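Local coordinates for protein VP35 (Myotis lucifugus, PDB 6DKU) that is a bat-genome homolog of the filoviral polymerase cofactor VP35, here its interferon inhibitory domain, and probably shares the immune-antagonist role of the viral protein, at residues F75-P81 against G105-G110; R98-V102 against S123-I128; F27-V31 against H62-I66; H50-E54 against S67-C72. The protein carries 1 engineered substitution. All coordinates share one frame; numbering follows the deposited sequence.

Overall arrangement
From the N terminus, 27-31 on helix 26-37 opens contact 3, which closes on 62-66 of helix 61-71 around a loop that contains helix 41-56. Contact 4 starts inside that loop, at 50-54, and ends just beyond it, at 67-72, so the two cross and share helix 61-71; together they knit the helical part. Contacts 1 and 2 come after both of these in the chain and cross each other: 75-81 pairs with the 105-110 loop, while 98-102 pairs with the last strand at 123-128. Contact 1 ties the exit from helix 73-76 to the loop before strand 113-119; its Gly110 O meets Gln70 of contact 4, and Lys107 touches Val102 of contact 2. Ile128 returns to Phe27 and Leu30 of contact 3.

Contact 1: residues F75-P81 against G105-G110; sequences FRNCEAP and GPKTLG
Leu109 points into 75-81 and has more of its surface covered there than any other residue of the contact. With CG anti to the carbonyl carbon (chi1 -77°), its two methyls divide the work: CD1 turns to Cys78 CB, whereas CD2 lies 4.1 Å from Ala80 CB and also meets Pro81 CD, whose ring crosses the leucine at about a right angle. The backbone keeps it there, since Leu109 N donates to Cys78 O at 2.7 Å and Ala80 N to Lys107 O at 2.8 Å. Glu79 and Thr108 thus form a single beta bridge between the chain leaving the last short helix of the helical part and the loop before strand 113-119 of the VP35 inhibitory domain. Glu79 first points outward, but a bend at chi2 (-66°) folds its carboxylate back over the loop, where OE1 accepts a weak bond from Lys107 N and OE2 sits 3.7 Å from Lys107 CB. The lysine itself, bent twice, carries NZ off to Pro103 O. At the other end Thr108 OG1 takes the N-H of Gly110 at 2.9 Å in an ST turn; Gly110 N also makes a weak bond to Arg76 O, 3.0 Å away.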
# COMPACT_ATOMS: atom_id res chain seq x y z
N PHE A 75 10.46 0.83 2.87
CA PHE A 75 9.12 0.26 2.73
C PHE A 75 9.14 -1.26 2.77
O PHE A 75 8.17 -1.88 3.23
CB PHE A 75 8.47 0.74 1.43
CG PHE A 75 8.31 2.22 1.37
CD1 PHE A 75 7.25 2.83 2.02
CD2 PHE A 75 9.22 3.00 0.68
CE1 PHE A 75 7.11 4.20 1.97
CE2 PHE A 75 9.09 4.36 0.63
CZ PHE A 75 8.02 4.97 1.27
N ARG A 76 10.22 -1.87 2.30
CA ARG A 76 10.33 -3.32 2.33
C ARG A 76 10.17 -3.85 3.76
O ARG A 76 9.40 -4.78 4.00
CB ARG A 76 11.68 -3.74 1.74
CG ARG A 76 11.91 -5.23 1.60
CD ARG A 76 13.39 -5.50 1.36
NE ARG A 76 13.75 -6.89 1.63
CZ ARG A 76 13.82 -7.43 2.85
NH1 ARG A 76 13.55 -6.70 3.92
NH2 ARG A 76 14.17 -8.70 3.00
N ASN A 77 10.85 -3.23 4.72
CA ASN A 77 10.85 -3.68 6.11
C ASN A 77 9.79 -3.01 6.97
O ASN A 77 9.95 -2.93 8.19
CB ASN A 77 12.22 -3.45 6.74
CG ASN A 77 13.27 -4.37 6.19
OD1 ASN A 77 12.96 -5.50 5.84
ND2 ASN A 77 14.50 -3.89 6.12
N CYS A 78 8.73 -2.50 6.38
CA CYS A 78 7.80 -1.65 7.10
C CYS A 78 6.58 -2.44 7.51
O CYS A 78 6.06 -3.27 6.74
CB CYS A 78 7.41 -0.45 6.23
SG CYS A 78 7.16 1.08 7.11
N GLU A 79 6.14 -2.22 8.74
CA GLU A 79 4.88 -2.78 9.21
C GLU A 79 3.74 -2.27 8.35
O GLU A 79 3.65 -1.07 8.06
CB GLU A 79 4.65 -2.40 10.66
CG GLU A 79 5.24 -3.36 11.67
CD GLU A 79 4.58 -4.72 11.64
OE1 GLU A 79 5.22 -5.68 12.11
OE2 GLU A 79 3.43 -4.84 11.14
N ALA A 80 2.87 -3.18 7.93
CA ALA A 80 1.68 -2.77 7.19
C ALA A 80 0.84 -1.83 8.05
O ALA A 80 0.72 -2.04 9.26
CB ALA A 80 0.85 -3.99 6.79
N PRO A 81 0.26 -0.79 7.47
CA PRO A 81 -0.54 0.15 8.26
C PRO A 81 -1.86 -0.46 8.71
O PRO A 81 -2.41 -1.36 8.07
CB PRO A 81 -0.78 1.31 7.30
CG PRO A 81 -0.74 0.69 5.95
CD PRO A 81 0.29 -0.41 6.04
N GLY A 105 3.49 -10.37 15.18
CA GLY A 105 4.79 -9.84 14.84
C GLY A 105 4.84 -9.20 13.48
O GLY A 105 3.87 -8.62 12.99
N PRO A 106 6.00 -9.29 12.82
CA PRO A 106 6.23 -8.53 11.58
C PRO A 106 5.27 -8.85 10.44
O PRO A 106 5.47 -9.80 9.69
CB PRO A 106 7.67 -8.91 11.21
CG PRO A 106 8.31 -9.29 12.51
CD PRO A 106 7.22 -9.98 13.29
N LYS A 107 4.21 -8.04 10.31
CA LYS A 107 3.34 -8.07 9.13
C LYS A 107 3.87 -7.04 8.14
O LYS A 107 3.36 -5.92 8.01
CB LYS A 107 1.89 -7.81 9.51
CG LYS A 107 1.10 -9.05 9.88
CD LYS A 107 1.25 -9.37 11.37
CE LYS A 107 0.75 -8.24 12.26
NZ LYS A 107 0.52 -8.71 13.66
N THR A 108 4.92 -7.43 7.41
CA THR A 108 5.70 -6.50 6.62
C THR A 108 5.06 -6.21 5.27
O THR A 108 4.36 -7.05 4.69
CB THR A 108 7.12 -7.05 6.42
OG1 THR A 108 7.79 -6.32 5.39
CG2 THR A 108 7.11 -8.54 6.09
N LEU A 109 5.30 -4.99 4.76
CA LEU A 109 4.90 -4.68 3.40
C LEU A 109 5.63 -5.57 2.40
O LEU A 109 5.04 -6.01 1.40
CB LEU A 109 5.16 -3.21 3.08
CG LEU A 109 4.22 -2.13 3.62
CD1 LEU A 109 4.50 -0.81 2.93
CD2 LEU A 109 2.77 -2.53 3.44
N GLY A 110 6.91 -5.85 2.66
CA GLY A 110 7.68 -6.70 1.78
C GLY A 110 7.08 -8.08 1.60
O GLY A 110 7.13 -8.65 0.51

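Contact 2: residues R98-V102 against S123-I128; sequences RLRDV and SLGLKI
Both terminal nitrogens of Arg98 converge on one acceptor, Lys127 O, NH1 at 2.9 Å and NH2 at 3.0 Å. That oxygen lies close to the guanidinium plane; NH2 comes nearly straight down the carbonyl bond, NH1 from above the carbonyl plane. Leu126 CD1 covers one face of the guanidinium, 3.3 Å from Arg98 NH2, and a bend at chi3 (-61°) is what swings the group over this methyl. The C-terminal carboxylate adds a long ion pair from Ile128 OXT to Arg98 NH2, well out of the guanidinium plane and so through charge alone. A water links Arg98 O to Lys127 N. Next along, Leu99 packs CD1 crosswise against Leu124 CD1 at 3.9 Å and CD2 against Leu126 CB, and also touches Lys88 and Ile91 of a loop. What sets this register is the backbone: Arg100 N donates to Gly125 O at 3.1 Å and Gly125 N to Arg100 O at 2.8 Å. Beyond it Val102 CG1 rests on Ser123 CB, while the Arg100 guanidinium turns back to Arg97 O. Arg100 and Gly125 form an antiparallel hydrogen-bonded pair, joining the short, weakly bonded strand 100-101, at one edge of the mixed sheet within this chain, to the final strand.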
# COMPACT_ATOMS: atom_id res chain seq x y z
N ARG A 98 -10.60 -12.50 0.34
CA ARG A 98 -9.16 -12.61 0.52
C ARG A 98 -8.70 -12.26 1.93
O ARG A 98 -7.52 -12.45 2.25
CB ARG A 98 -8.44 -11.71 -0.49
CG ARG A 98 -8.85 -11.96 -1.94
CD ARG A 98 -7.83 -11.39 -2.93
NE ARG A 98 -7.66 -9.95 -2.79
CZ ARG A 98 -6.56 -9.36 -2.32
NH1 ARG A 98 -5.52 -10.10 -1.93
NH2 ARG A 98 -6.49 -8.04 -2.23
N LEU A 99 -9.59 -11.75 2.78
CA LEU A 99 -9.20 -11.42 4.14
C LEU A 99 -8.83 -12.68 4.90
O LEU A 99 -9.52 -13.70 4.83
CB LEU A 99 -10.34 -10.68 4.84
CG LEU A 99 -10.82 -9.35 4.24
CD1 LEU A 99 -12.05 -8.83 4.98
CD2 LEU A 99 -9.72 -8.29 4.22
N ARG A 100 -7.70 -12.63 5.61
CA ARG A 100 -7.23 -13.71 6.45
C ARG A 100 -6.90 -13.17 7.83
O ARG A 100 -6.57 -11.99 7.98
CB ARG A 100 -5.99 -14.41 5.87
CG ARG A 100 -6.07 -14.78 4.40
CD ARG A 100 -6.69 -16.15 4.24
NE ARG A 100 -6.95 -16.45 2.84
CZ ARG A 100 -8.11 -16.19 2.24
NH1 ARG A 100 -8.28 -16.51 0.96
NH2 ARG A 100 -9.09 -15.60 2.92
N ASP A 101 -6.98 -14.03 8.84
CA ASP A 101 -6.58 -13.61 10.17
C ASP A 101 -5.08 -13.33 10.18
O ASP A 101 -4.33 -13.75 9.29
CB ASP A 101 -6.95 -14.66 11.21
CG ASP A 101 -6.70 -16.07 10.73
OD1 ASP A 101 -7.07 -16.37 9.57
OD2 ASP A 101 -6.15 -16.88 11.50
N VAL A 102 -4.65 -12.59 11.19
CA VAL A 102 -3.34 -11.95 11.12
C VAL A 102 -2.41 -12.59 12.15
O VAL A 102 -2.81 -12.83 13.30
CB VAL A 102 -3.48 -10.43 11.31
CG1 VAL A 102 -3.78 -10.06 12.75
CG2 VAL A 102 -2.26 -9.70 10.79
N SER A 123 -8.96 -9.11 13.77
CA SER A 123 -7.94 -8.29 13.13
C SER A 123 -7.63 -8.96 11.79
O SER A 123 -6.82 -9.89 11.73
CB SER A 123 -6.70 -8.19 14.01
OG SER A 123 -6.03 -6.94 13.84
N LEU A 124 -8.28 -8.49 10.73
CA LEU A 124 -8.24 -9.14 9.43
C LEU A 124 -7.23 -8.44 8.53
O LEU A 124 -7.21 -7.22 8.44
CB LEU A 124 -9.62 -9.11 8.77
CG LEU A 124 -10.79 -9.59 9.64
CD1 LEU A 124 -12.04 -9.77 8.79
CD2 LEU A 124 -10.44 -10.88 10.36
N GLY A 125 -6.40 -9.24 7.87
CA GLY A 125 -5.35 -8.72 7.01
C GLY A 125 -5.70 -8.86 5.55
O GLY A 125 -6.31 -9.85 5.13
N LEU A 126 -5.31 -7.87 4.75
CA LEU A 126 -5.50 -7.90 3.31
C LEU A 126 -4.13 -7.83 2.65
O LEU A 126 -3.36 -6.90 2.92
CB LEU A 126 -6.39 -6.75 2.85
CG LEU A 126 -6.51 -6.59 1.33
CD1 LEU A 126 -7.66 -7.43 0.81
CD2 LEU A 126 -6.69 -5.14 0.96
N LYS A 127 -3.83 -8.82 1.82
CA LYS A 127 -2.59 -8.86 1.07
C LYS A 127 -2.80 -8.27 -0.33
O LYS A 127 -3.93 -8.02 -0.76
CB LYS A 127 -2.05 -10.29 0.98
CG LYS A 127 -1.52 -10.79 2.29
CD LYS A 127 -0.67 -12.05 2.17
CE LYS A 127 -0.87 -12.94 3.40
NZ LYS A 127 0.42 -13.47 3.94
N ILE A 128 -1.69 -8.07 -1.03
CA ILE A 128 -1.74 -7.43 -2.34
C ILE A 128 -2.32 -8.38 -3.39
O ILE A 128 -2.04 -9.58 -3.40
CB ILE A 128 -0.34 -6.94 -2.75
CG1 ILE A 128 -0.42 -6.26 -4.12
CG2 ILE A 128 0.67 -8.07 -2.72
CD1 ILE A 128 -1.47 -5.15 -4.17
OXT ILE A 128 -3.10 -7.96 -4.24
O HOH W 1 -5.32 -10.89 1.54

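Contact 3: residues F27-V31 against H62-I66; sequences FHELV and HAAII
His62 begins the contact by laying its side chain across the ring of Phe27. Its CB stands over the phenyl face, 3.9 Å from the ring centroid, and its imidazole meets the same face edge-on, with CD2 of His62 3.4 Å from CD2 of Phe27. The two planes stand at 81°, a T-shaped pair whose centroids are 4.6 Å apart. The first torsion of Phe27 (chi1 -78°), which places CG beside its own backbone N, aims the ring toward helix 61-71.

One turn further on, Ile65 works with two branches. Its CG2 sits at the edge of the Phe27 ring and packs much closer on Leu30, whose CD2 is 3.5 Å away as the two side chains slide past each other in opposite directions. Its CD1 branch turns instead to Val31 CG2 at 3.5 Å, where the side chains cross at about a right angle; Val31 also packs on helix 9-18. Ile66 then completes the row: its CD1 touches Phe27 CE1 at 3.6 Å, and its CG1 faces Leu30 CD2. Ile128 of the chain end also packs against Phe27 and Leu30.

Helix 26-37 and helix 61-71 run here with axes 10.2 Å apart at closest and 40° between their directions. No hydrogen bond or salt bridge crosses between the two segments. Within the helical part of the VP35 inhibitory domain, this pair is therefore joined by shape and by burial of branched aliphatic groups, with a single aromatic pair at the more exposed His62 end.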
# COMPACT_ATOMS: atom_id res chain seq x y z
N PHE A 27 -4.37 -2.62 -5.31
CA PHE A 27 -3.21 -1.84 -5.75
C PHE A 27 -3.35 -0.38 -5.32
O PHE A 27 -2.39 0.22 -4.82
CB PHE A 27 -3.03 -1.95 -7.27
CG PHE A 27 -2.39 -3.24 -7.71
CD1 PHE A 27 -1.01 -3.42 -7.63
CD2 PHE A 27 -3.16 -4.29 -8.19
CE1 PHE A 27 -0.42 -4.61 -8.04
CE2 PHE A 27 -2.58 -5.49 -8.60
CZ PHE A 27 -1.21 -5.65 -8.52
N HIS A 28 -4.55 0.19 -5.48
CA HIS A 28 -4.82 1.52 -4.93
C HIS A 28 -4.52 1.56 -3.44
O HIS A 28 -3.88 2.49 -2.94
CB HIS A 28 -6.29 1.89 -5.18
CG HIS A 28 -6.71 1.82 -6.61
ND1 HIS A 28 -7.04 0.63 -7.23
CD2 HIS A 28 -6.88 2.79 -7.54
CE1 HIS A 28 -7.38 0.88 -8.48
NE2 HIS A 28 -7.29 2.18 -8.69
N GLU A 29 -4.98 0.53 -2.72
CA GLU A 29 -4.71 0.45 -1.29
C GLU A 29 -3.22 0.32 -1.01
O GLU A 29 -2.75 0.86 -0.01
CB GLU A 29 -5.46 -0.73 -0.67
CG GLU A 29 -6.87 -0.90 -1.19
CD GLU A 29 -7.84 0.15 -0.66
OE1 GLU A 29 -7.38 1.07 0.06
OE2 GLU A 29 -9.05 0.05 -0.97
N LEU A 30 -2.47 -0.38 -1.85
CA LEU A 30 -1.03 -0.47 -1.63
C LEU A 30 -0.37 0.89 -1.79
O LEU A 30 0.53 1.25 -1.02
CB LEU A 30 -0.40 -1.49 -2.57
CG LEU A 30 1.10 -1.73 -2.39
CD1 LEU A 30 1.45 -1.95 -0.92
CD2 LEU A 30 1.55 -2.91 -3.22
N VAL A 31 -0.79 1.65 -2.80
CA VAL A 31 -0.32 3.02 -2.95
C VAL A 31 -0.60 3.82 -1.68
O VAL A 31 0.28 4.47 -1.11
CB VAL A 31 -0.96 3.68 -4.18
CG1 VAL A 31 -0.64 5.16 -4.23
CG2 VAL A 31 -0.52 2.97 -5.46
N HIS A 62 1.20 -1.58 -11.96
CA HIS A 62 1.00 -2.59 -10.93
C HIS A 62 2.33 -3.18 -10.49
O HIS A 62 2.64 -3.24 -9.28
CB HIS A 62 0.08 -3.69 -11.44
CG HIS A 62 -1.25 -3.20 -11.91
ND1 HIS A 62 -1.41 -2.48 -13.08
CD2 HIS A 62 -2.49 -3.33 -11.38
CE1 HIS A 62 -2.68 -2.18 -13.24
NE2 HIS A 62 -3.36 -2.68 -12.22
N ALA A 63 3.14 -3.62 -11.46
CA ALA A 63 4.45 -4.18 -11.14
C ALA A 63 5.29 -3.16 -10.39
O ALA A 63 5.90 -3.50 -9.38
CB ALA A 63 5.17 -4.63 -12.41
N ALA A 64 5.32 -1.91 -10.86
CA ALA A 64 6.14 -0.89 -10.21
C ALA A 64 5.74 -0.70 -8.76
O ALA A 64 6.60 -0.64 -7.87
CB ALA A 64 6.03 0.43 -10.98
N ILE A 65 4.43 -0.60 -8.50
CA ILE A 65 3.92 -0.45 -7.14
C ILE A 65 4.40 -1.59 -6.25
O ILE A 65 4.93 -1.37 -5.16
CB ILE A 65 2.39 -0.35 -7.15
CG1 ILE A 65 1.95 0.99 -7.72
CG2 ILE A 65 1.83 -0.55 -5.76
CD1 ILE A 65 0.50 0.97 -8.19
N ILE A 66 4.25 -2.84 -6.72
CA ILE A 66 4.77 -3.97 -5.94
C ILE A 66 6.28 -3.86 -5.78
O ILE A 66 6.86 -4.24 -4.73
CB ILE A 66 4.34 -5.29 -6.60
CG1 ILE A 66 2.85 -5.57 -6.35
CG2 ILE A 66 5.18 -6.45 -6.10
CD1 ILE A 66 2.31 -6.80 -7.06

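Contact 4: residues H50-E54 against S67-C72; sequences HFNRE and SITQRC
Helices 41-56 and 61-71 pass each other steeply, their directions 112° apart and their local axes 10.3 Å at closest, with His50 and Ile68 bringing the backbones nearest at 6.6 Å between CA atoms. His50 is the centre of the side-chain contact. Its ring extends away from the backbone N (chi1 177°) into the gap, where NE2 is placed as donor to Ser67 OG at the ring edge; the modelled distance is very short, and the bond is doubtful on that account. Ser67 OG donates to Glu54 OE2 at 2.6 Å, arriving on the anti side of the carboxylate and tilted out of its plane.

These polar groups join two consecutive helices of the VP35 inhibitory domain's helical part, linked by a short turn; next to His50 in sequence, Phe51 packs on helix 9-18 and meets Tyr19 edge-to-face.

Glu54 OE2 also takes a salt bridge from Arg71 NH1 at 2.7 Å, the carboxylate and guanidinium standing nearly perpendicular. Two partners on one oxygen, one of them cationic, would be expected to keep the buried glutamate ionised. Arg71 reaches it by running past the imidazole: its CB lies 3.4 Å from His50 CE1, and that carbon sits over one face of the guanidinium. Cys72 SG approaches the His50 ring obliquely, 4.1 Å from its centroid, and Ile68 CG1 packs 3.7 Å from His50 CD2. The CD1 end of the same Ile68 touches Phe51 CB at 4.2 Å.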
# COMPACT_ATOMS: atom_id res chain seq x y z
N HIS A 50 11.58 5.53 -7.53
CA HIS A 50 11.64 4.12 -7.90
C HIS A 50 10.50 3.74 -8.84
O HIS A 50 10.71 3.03 -9.84
CB HIS A 50 11.61 3.25 -6.64
CG HIS A 50 11.59 1.78 -6.92
ND1 HIS A 50 12.74 1.02 -7.02
CD2 HIS A 50 10.56 0.92 -7.11
CE1 HIS A 50 12.41 -0.24 -7.26
NE2 HIS A 50 11.10 -0.32 -7.33
N PHE A 51 9.28 4.20 -8.54
CA PHE A 51 8.13 3.97 -9.41
C PHE A 51 8.40 4.47 -10.83
O PHE A 51 8.21 3.73 -11.81
CB PHE A 51 6.92 4.68 -8.81
CG PHE A 51 5.67 4.57 -9.64
CD1 PHE A 51 4.90 3.42 -9.62
CD2 PHE A 51 5.24 5.65 -10.40
CE1 PHE A 51 3.75 3.32 -10.36
CE2 PHE A 51 4.08 5.56 -11.14
CZ PHE A 51 3.33 4.40 -11.13
N ASN A 52 8.87 5.71 -10.95
CA ASN A 52 9.16 6.25 -12.27
C ASN A 52 10.31 5.51 -12.94
O ASN A 52 10.33 5.39 -14.17
CB ASN A 52 9.46 7.74 -12.17
CG ASN A 52 8.26 8.54 -11.72
OD1 ASN A 52 7.13 8.24 -12.10
ND2 ASN A 52 8.49 9.57 -10.92
N ARG A 53 11.28 5.03 -12.16
CA ARG A 53 12.34 4.19 -12.72
C ARG A 53 11.75 2.94 -13.35
O ARG A 53 12.08 2.59 -14.49
CB ARG A 53 13.35 3.82 -11.64
CG ARG A 53 14.54 4.75 -11.52
CD ARG A 53 15.60 4.18 -10.56
NE ARG A 53 15.11 4.05 -9.19
CZ ARG A 53 15.27 4.96 -8.23
NH1 ARG A 53 15.90 6.10 -8.50
NH2 ARG A 53 14.78 4.74 -7.01
N GLU A 54 10.85 2.27 -12.63
CA GLU A 54 10.31 1.01 -13.12
C GLU A 54 9.42 1.23 -14.35
O GLU A 54 9.49 0.45 -15.31
CB GLU A 54 9.56 0.28 -12.00
CG GLU A 54 10.42 -0.02 -10.77
CD GLU A 54 11.49 -1.08 -11.02
OE1 GLU A 54 12.49 -0.77 -11.70
OE2 GLU A 54 11.33 -2.22 -10.55
N SER A 67 6.95 -3.32 -6.79
CA SER A 67 8.40 -3.24 -6.80
C SER A 67 8.91 -2.30 -5.73
O SER A 67 10.03 -2.48 -5.24
CB SER A 67 8.89 -2.79 -8.19
OG SER A 67 10.26 -2.45 -8.19
N ILE A 68 8.12 -1.29 -5.35
CA ILE A 68 8.52 -0.44 -4.22
C ILE A 68 8.58 -1.26 -2.94
O ILE A 68 9.54 -1.16 -2.17
CB ILE A 68 7.59 0.78 -4.07
CG1 ILE A 68 7.34 1.51 -5.39
CG2 ILE A 68 8.13 1.73 -3.01
CD1 ILE A 68 6.14 2.48 -5.27
N THR A 69 7.55 -2.08 -2.70
CA THR A 69 7.57 -2.94 -1.52
C THR A 69 8.72 -3.94 -1.56
O THR A 69 9.17 -4.41 -0.51
CB THR A 69 6.24 -3.68 -1.37
OG1 THR A 69 6.12 -4.61 -2.45
CG2 THR A 69 5.08 -2.71 -1.41
N GLN A 70 9.21 -4.27 -2.75
CA GLN A 70 10.27 -5.27 -2.80
C GLN A 70 11.68 -4.68 -2.77
O GLN A 70 12.56 -5.22 -2.09
CB GLN A 70 10.10 -6.14 -4.05
CG GLN A 70 8.90 -7.06 -3.96
CD GLN A 70 8.78 -7.71 -2.60
OE1 GLN A 70 9.63 -8.52 -2.21
NE2 GLN A 70 7.74 -7.36 -1.87
N ARG A 71 11.92 -3.57 -3.47
CA ARG A 71 13.27 -3.08 -3.71
C ARG A 71 13.66 -1.87 -2.88
O ARG A 71 14.85 -1.71 -2.58
CB ARG A 71 13.45 -2.74 -5.20
CG ARG A 71 13.59 -3.96 -6.09
CD ARG A 71 14.49 -3.64 -7.26
NE ARG A 71 13.80 -3.80 -8.54
CZ ARG A 71 14.32 -3.46 -9.71
NH1 ARG A 71 13.62 -3.64 -10.83
NH2 ARG A 71 15.53 -2.93 -9.77
N CYS A 72 12.72 -1.00 -2.52
CA CYS A 72 13.03 0.14 -1.65
C CYS A 72 13.12 -0.36 -0.22
O CYS A 72 12.13 -0.85 0.34
CB CYS A 72 11.96 1.22 -1.80
SG CYS A 72 12.10 2.16 -3.34